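Methionine gamma-lyase (Trichomonas vaginalis, PDB 1E5E) belongs to the Cys/Met metabolism family of pyridoxal-phosphate-dependent enzymes, whose chains have the fold-type-I architecture and here assemble as four copies. Local coordinates at residues S189-N194 against I262-E267; E68-F73 against R255-L260; I164-V169 against F198-V203. One frame throughout, in Å; residues are numbered along the deposited sequence.

How the contacts relate
Contacts 1 and 2 are buried and lie side by side, their centres about 12 Å apart; contact 3, about 19 Å from contact 1 between centres, is only partly buried and carries an exposed glutamate at its margin. The first two use successive helices, 247-257 and 260-279, and meet where Met191 CG packs on Leu260 CG at 3.6 Å; both also approach the second subunit. Contact 3 joins a helix start to the approach of strand 202-206, and its methionine touches the 189-194 loop. No hydrogen bond crosses any. Contact 1 sets one methionine against another, an isoleucine and a serine hydroxyl; contact 2 is purely aliphatic; contact 3 adds an aromatic ring and a CA-H...O contact.

Contact 1 of 3, residues S189-N194 against I262-E267; sequences SPMITN and IRMKAE
Met191 and Met264 bring the irregular loop 189-194 closest to helical residues 262-267, with their CA atoms 7.3 Å apart, a gap that side chains must bridge. Met264 supplies the helix side of that bridge, meeting three loop residues in turn. Its CG lies 4.0 Å from CG of Met191, the two chains passing at a slant, and 3.7 Å from OG of Ser189. Bends at chi2 (-48°) and chi3 (-65°) then curl its methyl back, so that CE rests 3.7 Å from CD1 of Ile192, whose extended arm crosses it at about a right angle. Met191 itself is also bent beyond CG, which carries its sulfur away from the helix; it packs on Leu74 of helix 62-75 as well. The loop follows strand 180-184 of the large mixed sheet, and helix 260-279 leads from that sheet's domain towards the smaller five-stranded sheet, a layout known from fold-type-I enzymes. Part of the loop's shape comes from its own bonds: OG of Ser189 accepts from N of Met191 at 3.0 Å and 156°, forming an ST turn, while O of Ser189 takes bonds from Ile192 N (3.0 Å) and Thr193 N (3.3 Å). The backbone of Ile192 is also bonded to that of Arg306. The ST turn therefore occupies the same hydroxyl that lies against the Met264 chain.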
loop_
_atom_site.group_PDB
_atom_site.type_symbol
_atom_site.label_atom_id
_atom_site.label_comp_id
_atom_site.label_asym_id
_atom_site.label_seq_id
_atom_site.Cartn_x
_atom_site.Cartn_y
_atom_site.Cartn_z
ATOM N N SER A 189 -21.467 10.258 12.130
ATOM C CA SER A 189 -21.109 9.922 10.752
ATOM C C SER A 189 -22.245 10.513 9.917
ATOM O O SER A 189 -23.334 10.690 10.442
ATOM C CB SER A 189 -20.899 8.434 10.430
ATOM O OG SER A 189 -22.138 7.846 10.022
ATOM N N PRO A 190 -22.063 10.660 8.608
ATOM C CA PRO A 190 -23.052 11.190 7.712
ATOM C C PRO A 190 -24.228 10.238 7.572
ATOM O O PRO A 190 -25.277 10.652 7.055
ATOM C CB PRO A 190 -22.353 11.353 6.344
ATOM C CG PRO A 190 -20.889 11.299 6.635
ATOM C CD PRO A 190 -20.741 10.507 7.926
ATOM N N MET A 191 -24.126 9.004 8.081
ATOM C CA MET A 191 -25.244 8.094 7.963
ATOM C C MET A 191 -26.265 8.422 9.042
ATOM O O MET A 191 -27.384 7.976 8.873
ATOM C CB MET A 191 -24.863 6.645 8.213
ATOM C CG MET A 191 -24.111 5.902 7.155
ATOM S SD MET A 191 -24.890 6.018 5.520
ATOM C CE MET A 191 -23.816 7.287 4.880
ATOM N N ILE A 192 -25.865 9.088 10.112
ATOM C CA ILE A 192 -26.807 9.234 11.225
ATOM C C ILE A 192 -27.314 10.676 11.232
ATOM O O ILE A 192 -28.481 10.929 11.470
ATOM C CB ILE A 192 -26.140 8.822 12.550
ATOM C CG1 ILE A 192 -26.056 7.277 12.628
ATOM C CG2 ILE A 192 -26.874 9.396 13.754
ATOM C CD1 ILE A 192 -25.411 6.722 13.876
ATOM N N THR A 193 -26.404 11.599 11.001
ATOM C CA THR A 193 -26.757 13.008 11.005
ATOM C C THR A 193 -26.110 13.809 9.898
ATOM O O THR A 193 -24.925 13.648 9.619
ATOM C CB THR A 193 -26.298 13.648 12.348
ATOM O OG1 THR A 193 -27.038 13.058 13.447
ATOM C CG2 THR A 193 -26.664 15.127 12.376
ATOM N N ASN A 194 -26.838 14.744 9.343
ATOM C CA ASN A 194 -26.304 15.749 8.414
ATOM C C ASN A 194 -26.540 17.085 9.114
ATOM O O ASN A 194 -27.591 17.734 8.989
ATOM C CB ASN A 194 -27.036 15.727 7.072
ATOM C CG ASN A 194 -26.738 14.476 6.268
ATOM O OD1 ASN A 194 -27.521 14.061 5.399
ATOM N ND2 ASN A 194 -25.613 13.793 6.501
ATOM N N ILE A 262 -23.849 -0.324 6.192
ATOM C CA ILE A 262 -24.151 -1.585 6.872
ATOM C C ILE A 262 -23.432 -1.717 8.200
ATOM O O ILE A 262 -23.949 -2.422 9.057
ATOM C CB ILE A 262 -23.883 -2.842 6.005
ATOM C CG1 ILE A 262 -22.425 -2.863 5.527
ATOM C CG2 ILE A 262 -24.851 -2.854 4.829
ATOM C CD1 ILE A 262 -22.046 -4.171 4.840
ATOM N N ARG A 263 -22.312 -1.087 8.393
ATOM C CA ARG A 263 -21.581 -1.080 9.655
ATOM C C ARG A 263 -22.297 -0.211 10.705
ATOM O O ARG A 263 -22.562 -0.644 11.843
ATOM C CB ARG A 263 -20.160 -0.489 9.448
ATOM C CG ARG A 263 -19.193 -1.455 8.799
ATOM C CD ARG A 263 -17.752 -0.966 8.752
ATOM N NE ARG A 263 -17.482 0.150 7.846
ATOM C CZ ARG A 263 -17.405 1.418 8.218
ATOM N NH1 ARG A 263 -17.593 1.763 9.499
ATOM N NH2 ARG A 263 -17.100 2.339 7.306
ATOM N N MET A 264 -22.723 0.979 10.320
ATOM C CA MET A 264 -23.425 1.860 11.262
ATOM C C MET A 264 -24.722 1.194 11.765
ATOM O O MET A 264 -25.036 1.311 12.947
ATOM C CB MET A 264 -23.782 3.247 10.725
ATOM C CG MET A 264 -22.598 4.150 10.414
ATOM S SD MET A 264 -21.366 4.219 11.740
ATOM C CE MET A 264 -22.235 4.991 13.090
ATOM N N LYS A 265 -25.463 0.563 10.880
ATOM C CA LYS A 265 -26.680 -0.124 11.244
ATOM C C LYS A 265 -26.369 -1.269 12.197
ATOM O O LYS A 265 -26.990 -1.345 13.238
ATOM C CB LYS A 265 -27.457 -0.733 10.060
ATOM C CG LYS A 265 -27.907 0.381 9.129
ATOM C CD LYS A 265 -28.749 -0.125 7.956
ATOM C CE LYS A 265 -29.649 1.033 7.516
ATOM N NZ LYS A 265 -30.450 0.655 6.303
ATOM N N ALA A 266 -25.445 -2.128 11.778
ATOM C CA ALA A 266 -25.074 -3.254 12.637
ATOM C C ALA A 266 -24.512 -2.766 13.964
ATOM O O ALA A 266 -24.882 -3.356 14.989
ATOM C CB ALA A 266 -24.035 -4.112 11.920
ATOM N N GLU A 267 -23.687 -1.704 13.963
ATOM C CA GLU A 267 -23.151 -1.235 15.241
ATOM C C GLU A 267 -24.188 -0.596 16.151
ATOM O O GLU A 267 -24.083 -0.733 17.390
ATOM C CB GLU A 267 -21.960 -0.266 14.992
ATOM C CG GLU A 267 -20.795 -1.031 14.371
ATOM C CD GLU A 267 -19.689 -0.275 13.700
ATOM O OE1 GLU A 267 -19.684 0.971 13.727
ATOM O OE2 GLU A 267 -18.775 -0.939 13.103
#

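Contact 2 of 3, residues E68-F73 against R255-L260; sequences EGKIAF and RGLSTL
Leu257 is the hub of this contact, reaching from helix 247-257 to Lys70 and Ile71 on helix 62-75. The packed part depends on one methyl: CD2 of Leu257 is 4.0 Å from CB of Lys70 and equally 4.0 Å from CD1 of Ile71. In Ile71, CG1 lies beside the backbone N, and a turn at chi2 (-64°) brings CD1 to the leucine although its CB does not aim that way; the two side chains meet at a slant. Beyond this small cluster the contact is loose. The nearest CA atoms, those of Lys70 and Leu257, are 8.9 Å apart, and only 107 Å² is buried between the segments. Past CB the lysine arm leads away from the leucine and turns at chi4, and its NZ bonds to Asn66 OD1 and Ala15 O. On the helix 247-257 side, O of Arg255 accepts from both Ser258 N and Ser258 OG, the hydroxyl at 2.6 Å, and both approach the same face of the carbonyl plane. Arg255 also makes a salt bridge to Asp216 of the second subunit. Helix 62-75 lies between the large sheet and helix 247-257 at this point, Ile71 touching Cys80, Leu221 and Cys223 as well as Leu257. The contact is apolar and rests on van der Waals contact, with no hydrogen bond across it to fix direction, while the ammonium of Lys70 is held by Asn66 and Ala15.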
loop_
_atom_site.group_PDB
_atom_site.type_symbol
_atom_site.label_atom_id
_atom_site.label_comp_id
_atom_site.label_asym_id
_atom_site.label_seq_id
_atom_site.Cartn_x
_atom_site.Cartn_y
_atom_site.Cartn_z
ATOM N N GLU A 68 -13.456 13.028 -1.228
ATOM C CA GLU A 68 -14.074 14.303 -0.899
ATOM C C GLU A 68 -15.470 14.497 -1.468
ATOM O O GLU A 68 -16.420 14.888 -0.728
ATOM C CB GLU A 68 -13.137 15.452 -1.273
ATOM C CG GLU A 68 -11.869 15.513 -0.389
ATOM C CD GLU A 68 -10.888 16.544 -0.940
ATOM O OE1 GLU A 68 -11.012 16.917 -2.142
ATOM O OE2 GLU A 68 -10.006 17.062 -0.188
ATOM N N GLY A 69 -15.688 14.157 -2.724
ATOM C CA GLY A 69 -16.984 14.313 -3.410
ATOM C C GLY A 69 -17.975 13.321 -2.842
ATOM O O GLY A 69 -19.171 13.608 -2.630
ATOM N N LYS A 70 -17.474 12.138 -2.500
ATOM C CA LYS A 70 -18.370 11.137 -1.884
ATOM C C LYS A 70 -18.860 11.636 -0.531
ATOM O O LYS A 70 -20.092 11.663 -0.285
ATOM C CB LYS A 70 -17.694 9.789 -1.814
ATOM C CG LYS A 70 -17.650 8.993 -3.120
ATOM C CD LYS A 70 -16.801 7.747 -3.010
ATOM C CE LYS A 70 -17.002 6.792 -4.206
ATOM N NZ LYS A 70 -16.711 7.504 -5.488
ATOM N N ILE A 71 -18.007 12.225 0.302
ATOM C CA ILE A 71 -18.380 12.705 1.634
ATOM C C ILE A 71 -19.230 13.976 1.548
ATOM O O ILE A 71 -20.207 14.088 2.293
ATOM C CB ILE A 71 -17.144 13.016 2.514
ATOM C CG1 ILE A 71 -16.258 11.776 2.749
ATOM C CG2 ILE A 71 -17.507 13.672 3.832
ATOM C CD1 ILE A 71 -16.968 10.690 3.527
ATOM N N ALA A 72 -18.886 14.904 0.647
ATOM C CA ALA A 72 -19.695 16.112 0.468
ATOM C C ALA A 72 -21.117 15.708 0.061
ATOM O O ALA A 72 -22.075 16.314 0.529
ATOM C CB ALA A 72 -19.234 16.988 -0.695
ATOM N N PHE A 73 -21.252 14.677 -0.799
ATOM C CA PHE A 73 -22.599 14.214 -1.152
ATOM C C PHE A 73 -23.313 13.675 0.090
ATOM O O PHE A 73 -24.481 14.048 0.333
ATOM C CB PHE A 73 -22.558 13.172 -2.274
ATOM C CG PHE A 73 -23.925 12.738 -2.709
ATOM C CD1 PHE A 73 -24.616 11.772 -2.015
ATOM C CD2 PHE A 73 -24.500 13.334 -3.813
ATOM C CE1 PHE A 73 -25.921 11.445 -2.382
ATOM C CE2 PHE A 73 -25.772 12.966 -4.230
ATOM C CZ PHE A 73 -26.484 12.023 -3.493
ATOM N N ARG A 255 -12.523 2.859 0.457
ATOM C CA ARG A 255 -12.842 1.438 0.586
ATOM C C ARG A 255 -13.724 1.185 1.814
ATOM O O ARG A 255 -14.728 0.458 1.735
ATOM C CB ARG A 255 -11.571 0.595 0.657
ATOM C CG ARG A 255 -11.762 -0.917 0.649
ATOM C CD ARG A 255 -10.466 -1.633 0.983
ATOM N NE ARG A 255 -10.237 -2.895 0.320
ATOM C CZ ARG A 255 -10.178 -4.059 0.970
ATOM N NH1 ARG A 255 -10.400 -4.136 2.289
ATOM N NH2 ARG A 255 -9.890 -5.196 0.339
ATOM N N GLY A 256 -13.272 1.714 2.948
ATOM C CA GLY A 256 -13.951 1.599 4.229
ATOM C C GLY A 256 -15.358 2.229 4.178
ATOM O O GLY A 256 -16.323 1.671 4.717
ATOM N N LEU A 257 -15.508 3.352 3.488
ATOM C CA LEU A 257 -16.752 4.059 3.319
ATOM C C LEU A 257 -17.823 3.242 2.626
ATOM O O LEU A 257 -19.042 3.403 2.837
ATOM C CB LEU A 257 -16.517 5.341 2.473
ATOM C CG LEU A 257 -17.763 6.185 2.167
ATOM C CD1 LEU A 257 -18.469 6.682 3.451
ATOM C CD2 LEU A 257 -17.428 7.410 1.333
ATOM N N SER A 258 -17.413 2.331 1.723
ATOM C CA SER A 258 -18.386 1.544 1.005
ATOM C C SER A 258 -19.183 0.655 1.944
ATOM O O SER A 258 -20.344 0.349 1.593
ATOM C CB SER A 258 -17.730 0.798 -0.169
ATOM O OG SER A 258 -16.852 -0.180 0.338
ATOM N N THR A 259 -18.698 0.300 3.146
ATOM C CA THR A 259 -19.553 -0.481 4.053
ATOM C C THR A 259 -20.095 0.384 5.197
ATOM O O THR A 259 -20.602 -0.165 6.186
ATOM C CB THR A 259 -18.783 -1.642 4.702
ATOM O OG1 THR A 259 -17.547 -1.136 5.269
ATOM C CG2 THR A 259 -18.512 -2.751 3.691
ATOM N N LEU A 260 -19.942 1.702 5.126
ATOM C CA LEU A 260 -20.360 2.581 6.215
ATOM C C LEU A 260 -21.830 2.363 6.602
ATOM O O LEU A 260 -22.231 2.330 7.764
ATOM C CB LEU A 260 -20.145 4.073 5.845
ATOM C CG LEU A 260 -20.583 5.091 6.910
ATOM C CD1 LEU A 260 -19.845 4.906 8.234
ATOM C CD2 LEU A 260 -20.330 6.550 6.468
#

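Contact 3 of 3, residues I164-V169 against F198-V203; sequences IDMERV and FGVDVV
Met166 and Phe198 form the heart of this contact, between the first turn of helix 166-174 and the loop leading into strand 202-206. The methionine can be followed outward. Its CB sits 3.8 Å from CB of Phe198, so the two side chains touch from their roots. CG continues the chain in extended form, and SD arrives 4.3 Å from CG2 of Val200. A bend at chi3 (-73°) then turns the methyl back towards the ring, placing CE 3.7 Å from CD2 of Phe198. The methyl comes to the ring obliquely. Glu167 meets the same phenylalanine differently: its CB stands at the ring edge, near the ring plane, 4.4 Å from CD1, while its CA directs a CA-H...O contact at the Phe198 carbonyl, 3.5 Å from CA to O with 163° at the hydrogen. The backbones are thus close enough to touch here, even though no hydrogen bond links the segments. The helix start that presents both residues is capped by Asp165, whose OD1 accepts from Arg168 N at 3.0 Å, the N-H coming from above the carboxylate plane, 58° out of it. Arg168 NH1 lies 3.4 Å from Asp165 OD2, a salt bridge of charge alone, because the oxygen is well outside the guanidinium plane. Gln304 reinforces this start by bonding Met166 N, and it also packs on Phe198. Val200, for its part, lies on Val181 and Ala183 of strand 180-184. Helix 166-174 connects strand 148-154 to the adjacent parallel strand 180-184, and 202-206 runs parallel beyond it: a beta-alpha-beta crossover of the large fold-type-I sheet, with the incoming segment of the next strand packed against its helix.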
loop_
_atom_site.group_PDB
_atom_site.type_symbol
_atom_site.label_atom_id
_atom_site.label_comp_id
_atom_site.label_asym_id
_atom_site.label_seq_id
_atom_site.Cartn_x
_atom_site.Cartn_y
_atom_site.Cartn_z
ATOM N N ILE A 164 -26.889 17.993 21.985
ATOM C CA ILE A 164 -27.038 19.437 21.869
ATOM C C ILE A 164 -28.079 19.693 20.805
ATOM O O ILE A 164 -28.019 19.093 19.734
ATOM C CB ILE A 164 -25.731 20.143 21.532
ATOM C CG1 ILE A 164 -24.725 19.995 22.695
ATOM C CG2 ILE A 164 -25.977 21.627 21.174
ATOM C CD1 ILE A 164 -23.324 20.199 22.162
ATOM N N ASP A 165 -29.035 20.556 21.100
ATOM C CA ASP A 165 -30.036 21.000 20.145
ATOM C C ASP A 165 -29.391 21.979 19.167
ATOM O O ASP A 165 -29.238 23.171 19.411
ATOM C CB ASP A 165 -31.202 21.658 20.901
ATOM C CG ASP A 165 -32.280 22.117 19.953
ATOM O OD1 ASP A 165 -32.070 22.325 18.747
ATOM O OD2 ASP A 165 -33.403 22.316 20.456
ATOM N N MET A 166 -28.998 21.441 18.015
ATOM C CA MET A 166 -28.285 22.160 16.972
ATOM C C MET A 166 -29.102 23.280 16.336
ATOM O O MET A 166 -28.546 24.362 16.115
ATOM C CB MET A 166 -27.825 21.206 15.843
ATOM C CG MET A 166 -26.738 20.250 16.309
ATOM S SD MET A 166 -25.943 19.293 15.007
ATOM C CE MET A 166 -27.237 18.145 14.596
ATOM N N GLU A 167 -30.371 22.998 16.060
ATOM C CA GLU A 167 -31.175 24.075 15.478
ATOM C C GLU A 167 -31.201 25.314 16.391
ATOM O O GLU A 167 -31.001 26.437 15.921
ATOM C CB GLU A 167 -32.588 23.631 15.186
ATOM C CG GLU A 167 -33.322 24.689 14.374
ATOM C CD GLU A 167 -34.568 24.121 13.748
ATOM O OE1 GLU A 167 -34.880 22.913 13.905
ATOM O OE2 GLU A 167 -35.233 24.889 13.029
ATOM N N ARG A 168 -31.356 25.069 17.690
ATOM C CA ARG A 168 -31.365 26.129 18.664
ATOM C C ARG A 168 -30.051 26.895 18.728
ATOM O O ARG A 168 -30.089 28.130 18.753
ATOM C CB ARG A 168 -31.648 25.666 20.106
ATOM C CG ARG A 168 -32.087 26.913 20.902
ATOM C CD ARG A 168 -32.636 26.535 22.275
ATOM N NE ARG A 168 -31.526 26.024 23.093
ATOM C CZ ARG A 168 -31.610 24.776 23.586
ATOM N NH1 ARG A 168 -32.670 23.999 23.343
ATOM N NH2 ARG A 168 -30.584 24.351 24.307
ATOM N N VAL A 169 -28.944 26.149 18.776
ATOM C CA VAL A 169 -27.644 26.778 18.833
ATOM C C VAL A 169 -27.460 27.616 17.567
ATOM O O VAL A 169 -26.937 28.730 17.645
ATOM C CB VAL A 169 -26.535 25.723 18.996
ATOM C CG1 VAL A 169 -25.136 26.272 18.728
ATOM C CG2 VAL A 169 -26.582 25.067 20.385
ATOM N N PHE A 198 -29.789 21.394 10.091
ATOM C CA PHE A 198 -30.150 22.192 11.237
ATOM C C PHE A 198 -29.610 23.614 11.230
ATOM O O PHE A 198 -29.878 24.355 12.202
ATOM C CB PHE A 198 -29.722 21.451 12.538
ATOM C CG PHE A 198 -30.430 20.105 12.508
ATOM C CD1 PHE A 198 -31.724 19.929 12.937
ATOM C CD2 PHE A 198 -29.748 19.015 12.002
ATOM C CE1 PHE A 198 -32.327 18.681 12.867
ATOM C CE2 PHE A 198 -30.337 17.773 11.929
ATOM C CZ PHE A 198 -31.634 17.592 12.362
ATOM N N GLY A 199 -28.897 24.013 10.181
ATOM C CA GLY A 199 -28.370 25.350 10.016
ATOM C C GLY A 199 -26.854 25.404 10.232
ATOM O O GLY A 199 -26.262 26.490 10.231
ATOM N N VAL A 200 -26.200 24.280 10.529
ATOM C CA VAL A 200 -24.746 24.284 10.794
ATOM C C VAL A 200 -23.986 24.747 9.565
ATOM O O VAL A 200 -24.421 24.407 8.466
ATOM C CB VAL A 200 -24.269 22.915 11.309
ATOM C CG1 VAL A 200 -22.753 22.736 11.301
ATOM C CG2 VAL A 200 -24.781 22.709 12.735
ATOM N N ASP A 201 -22.873 25.490 9.658
ATOM C CA ASP A 201 -22.229 25.958 8.421
ATOM C C ASP A 201 -21.140 24.988 7.939
ATOM O O ASP A 201 -20.896 24.871 6.742
ATOM C CB ASP A 201 -21.593 27.317 8.808
ATOM C CG ASP A 201 -22.680 28.324 9.173
ATOM O OD1 ASP A 201 -23.474 28.593 8.244
ATOM O OD2 ASP A 201 -22.780 28.853 10.304
ATOM N N VAL A 202 -20.343 24.487 8.879
ATOM C CA VAL A 202 -19.198 23.645 8.634
ATOM C C VAL A 202 -19.305 22.379 9.492
ATOM O O VAL A 202 -19.652 22.434 10.671
ATOM C CB VAL A 202 -17.849 24.315 9.009
ATOM C CG1 VAL A 202 -16.687 23.497 8.473
ATOM C CG2 VAL A 202 -17.708 25.744 8.506
ATOM N N VAL A 203 -19.035 21.226 8.887
ATOM C CA VAL A 203 -19.083 19.941 9.576
ATOM C C VAL A 203 -17.707 19.308 9.478
ATOM O O VAL A 203 -17.120 19.224 8.383
ATOM C CB VAL A 203 -20.134 18.980 8.953
ATOM C CG1 VAL A 203 -20.103 17.604 9.646
ATOM C CG2 VAL A 203 -21.541 19.582 9.005
#